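Local coordinates for protein chitinase (Chromobacterium violaceum, PDB 4TXG) that probably hydrolyses the glycosidic bonds of chitin as a family 18 glycoside hydrolase, at residues T161-G166 / Y188-V193. Numbering follows the deposited sequence.
Sequences TSWRTG and YAFAHV
The carbonyl oxygen of A189 is the point on which the loop 161-166 closes against the strand 188-193. S162 N donates to A189 O at 2.9 Å, and it sits almost straight out from the carbonyl, with a C=O...N angle of 175°, although the N-H itself is bent to 137°. CA of T161 adds a CH...O contact to the same oxygen, 3.6 Å from T161 CA to A189 O. Packing is tightest just beside this, where S162 CB comes within 3.1 Å of Y188 OH. The tyrosine gets there because its CG is anti to the backbone N (chi1 -179°), which carries the phenol alongside the serine; its ring also meets F233 edge-to-face.

One residue back along the chain, T161 pairs with A189 in a parallel bridge: strands 155-161 and 185-193 are the first two of the (beta/alpha)8 barrel of family 18 glycosidases, and the contact lies where the first strand gives way to its loop. Both side chains point to the face that W603 touches, and T161 OG1 is hydrogen-bonded to E604. The peptide bond between A189 and F190 is cis, consistent with the non-proline cis peptides known in this family.

Toward the exposed W163, the fit is looser. A water bridges the polar edge, 2.6 Å from S162 OG and accepting from F190 N. One face of the indole lies over T161 CB, two residues back, 3.5 Å from the ring plane, and F190 likewise covers A189 CB with its ring. W163 and F190 leave their chains in roughly the same direction and meet in a loose apolar approach, F190 CD2 at the indole edge 4.1 Å from W163 CZ3; a cesium ion is bound about 5 Å from the tryptophan side chain.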
loop_
_atom_site.group_PDB
_atom_site.type_symbol
_atom_site.label_atom_id
_atom_site.label_comp_id
_atom_site.label_asym_id
_atom_site.label_seq_id
_atom_site.Cartn_x
_atom_site.Cartn_y
_atom_site.Cartn_z
ATOM N N THR A 161 -12.363 -5.301 9.045
ATOM C CA THR A 161 -13.347 -5.599 8.009
ATOM C C THR A 161 -14.756 -5.551 8.566
ATOM O O THR A 161 -15.005 -5.975 9.698
ATOM C CB THR A 161 -13.085 -6.975 7.360
ATOM O OG1 THR A 161 -13.148 -8.001 8.356
ATOM C CG2 THR A 161 -11.707 -7.001 6.704
ATOM N N SER A 162 -15.682 -5.042 7.754
ATOM C CA SER A 162 -17.059 -4.797 8.203
ATOM C C SER A 162 -17.925 -6.042 8.266
ATOM O O SER A 162 -19.005 -6.018 8.870
ATOM C CB SER A 162 -17.734 -3.782 7.276
ATOM O OG SER A 162 -17.931 -4.325 5.975
ATOM N N TRP A 163 -17.466 -7.125 7.640
ATOM C CA TRP A 163 -18.364 -8.243 7.384
ATOM C C TRP A 163 -18.302 -9.402 8.375
ATOM O O TRP A 163 -18.964 -10.411 8.160
ATOM C CB TRP A 163 -18.135 -8.786 5.964
ATOM C CG TRP A 163 -16.702 -9.042 5.541
ATOM C CD1 TRP A 163 -15.996 -10.207 5.687
ATOM C CD2 TRP A 163 -15.832 -8.134 4.854
ATOM N NE1 TRP A 163 -14.736 -10.070 5.151
ATOM C CE2 TRP A 163 -14.611 -8.805 4.629
ATOM C CE3 TRP A 163 -15.965 -6.813 4.406
ATOM C CZ2 TRP A 163 -13.534 -8.205 3.980
ATOM C CZ3 TRP A 163 -14.893 -6.217 3.766
ATOM C CH2 TRP A 163 -13.693 -6.910 3.560
ATOM N N ARG A 164 -17.549 -9.267 9.463
ATOM C CA ARG A 164 -17.509 -10.336 10.463
ATOM C C ARG A 164 -18.406 -9.997 11.661
ATOM O O ARG A 164 -17.957 -9.880 12.803
ATOM C CB ARG A 164 -16.066 -10.607 10.893
ATOM C CG ARG A 164 -15.167 -10.878 9.674
ATOM C CD ARG A 164 -13.814 -11.490 10.025
ATOM N NE ARG A 164 -13.006 -11.614 8.814
ATOM C CZ ARG A 164 -13.117 -12.614 7.949
ATOM N NH1 ARG A 164 -13.978 -13.597 8.181
ATOM N NH2 ARG A 164 -12.361 -12.637 6.854
ATOM N N THR A 165 -19.695 -9.862 11.370
ATOM C CA THR A 165 -20.675 -9.394 12.335
ATOM C C THR A 165 -21.193 -10.523 13.205
ATOM O O THR A 165 -21.833 -10.281 14.224
ATOM C CB THR A 165 -21.871 -8.749 11.638
ATOM O OG1 THR A 165 -22.575 -9.756 10.896
ATOM C CG2 THR A 165 -21.399 -7.662 10.692
ATOM N N GLY A 166 -20.927 -11.753 12.776
ATOM C CA GLY A 166 -21.407 -12.926 13.484
ATOM C C GLY A 166 -22.889 -13.230 13.326
ATOM O O GLY A 166 -23.387 -14.176 13.934
ATOM N N TYR A 188 -11.145 1.235 8.374
ATOM C CA TYR A 188 -12.399 0.509 8.218
ATOM C C TYR A 188 -12.622 0.117 6.765
ATOM O O TYR A 188 -12.665 0.981 5.884
ATOM C CB TYR A 188 -13.562 1.374 8.713
ATOM C CG TYR A 188 -14.921 0.724 8.625
ATOM C CD1 TYR A 188 -15.654 0.734 7.437
ATOM C CD2 TYR A 188 -15.484 0.118 9.745
ATOM C CE1 TYR A 188 -16.923 0.153 7.368
ATOM C CE2 TYR A 188 -16.729 -0.471 9.682
ATOM C CZ TYR A 188 -17.445 -0.449 8.497
ATOM O OH TYR A 188 -18.694 -1.025 8.452
ATOM N N ALA A 189 -12.802 -1.181 6.530
ATOM C CA ALA A 189 -12.971 -1.731 5.180
ATOM C C ALA A 189 -14.363 -2.323 4.989
ATOM O O ALA A 189 -14.749 -3.192 5.768
ATOM C CB ALA A 189 -11.902 -2.812 4.931
ATOM N N PHE A 190 -15.140 -1.909 3.980
ATOM C CA PHE A 190 -14.818 -0.884 2.978
ATOM C C PHE A 190 -15.993 0.045 2.725
ATOM O O PHE A 190 -17.149 -0.394 2.732
ATOM C CB PHE A 190 -14.476 -1.507 1.619
ATOM C CG PHE A 190 -13.107 -2.095 1.528
ATOM C CD1 PHE A 190 -11.991 -1.277 1.527
ATOM C CD2 PHE A 190 -12.944 -3.462 1.383
ATOM C CE1 PHE A 190 -10.727 -1.830 1.416
ATOM C CE2 PHE A 190 -11.686 -4.020 1.273
ATOM C CZ PHE A 190 -10.581 -3.195 1.290
ATOM N N ALA A 191 -15.698 1.310 2.437
ATOM C CA ALA A 191 -16.646 2.151 1.717
ATOM C C ALA A 191 -16.448 1.932 0.212
ATOM O O ALA A 191 -15.450 1.345 -0.215
ATOM C CB ALA A 191 -16.467 3.626 2.081
ATOM N N HIS A 192 -17.402 2.391 -0.589
ATOM C CA HIS A 192 -17.273 2.304 -2.036
ATOM C C HIS A 192 -17.679 3.632 -2.651
ATOM O O HIS A 192 -18.149 4.527 -1.953
ATOM C CB HIS A 192 -18.136 1.172 -2.602
ATOM C CG HIS A 192 -19.599 1.346 -2.346
ATOM N ND1 HIS A 192 -20.231 0.818 -1.241
ATOM C CD2 HIS A 192 -20.560 1.986 -3.061
ATOM C CE1 HIS A 192 -21.517 1.132 -1.277
ATOM N NE2 HIS A 192 -21.741 1.833 -2.376
ATOM N N VAL A 193 -17.465 3.754 -3.955
ATOM C CA VAL A 193 -17.930 4.902 -4.720
ATOM C C VAL A 193 -19.293 4.564 -5.299
ATOM O O VAL A 193 -19.411 3.618 -6.084
ATOM C CB VAL A 193 -16.951 5.248 -5.848
ATOM C CG1 VAL A 193 -17.480 6.431 -6.671
ATOM C CG2 VAL A 193 -15.582 5.543 -5.266
HETATM O O HOH W 1 -18.101 -2.841 3.899
#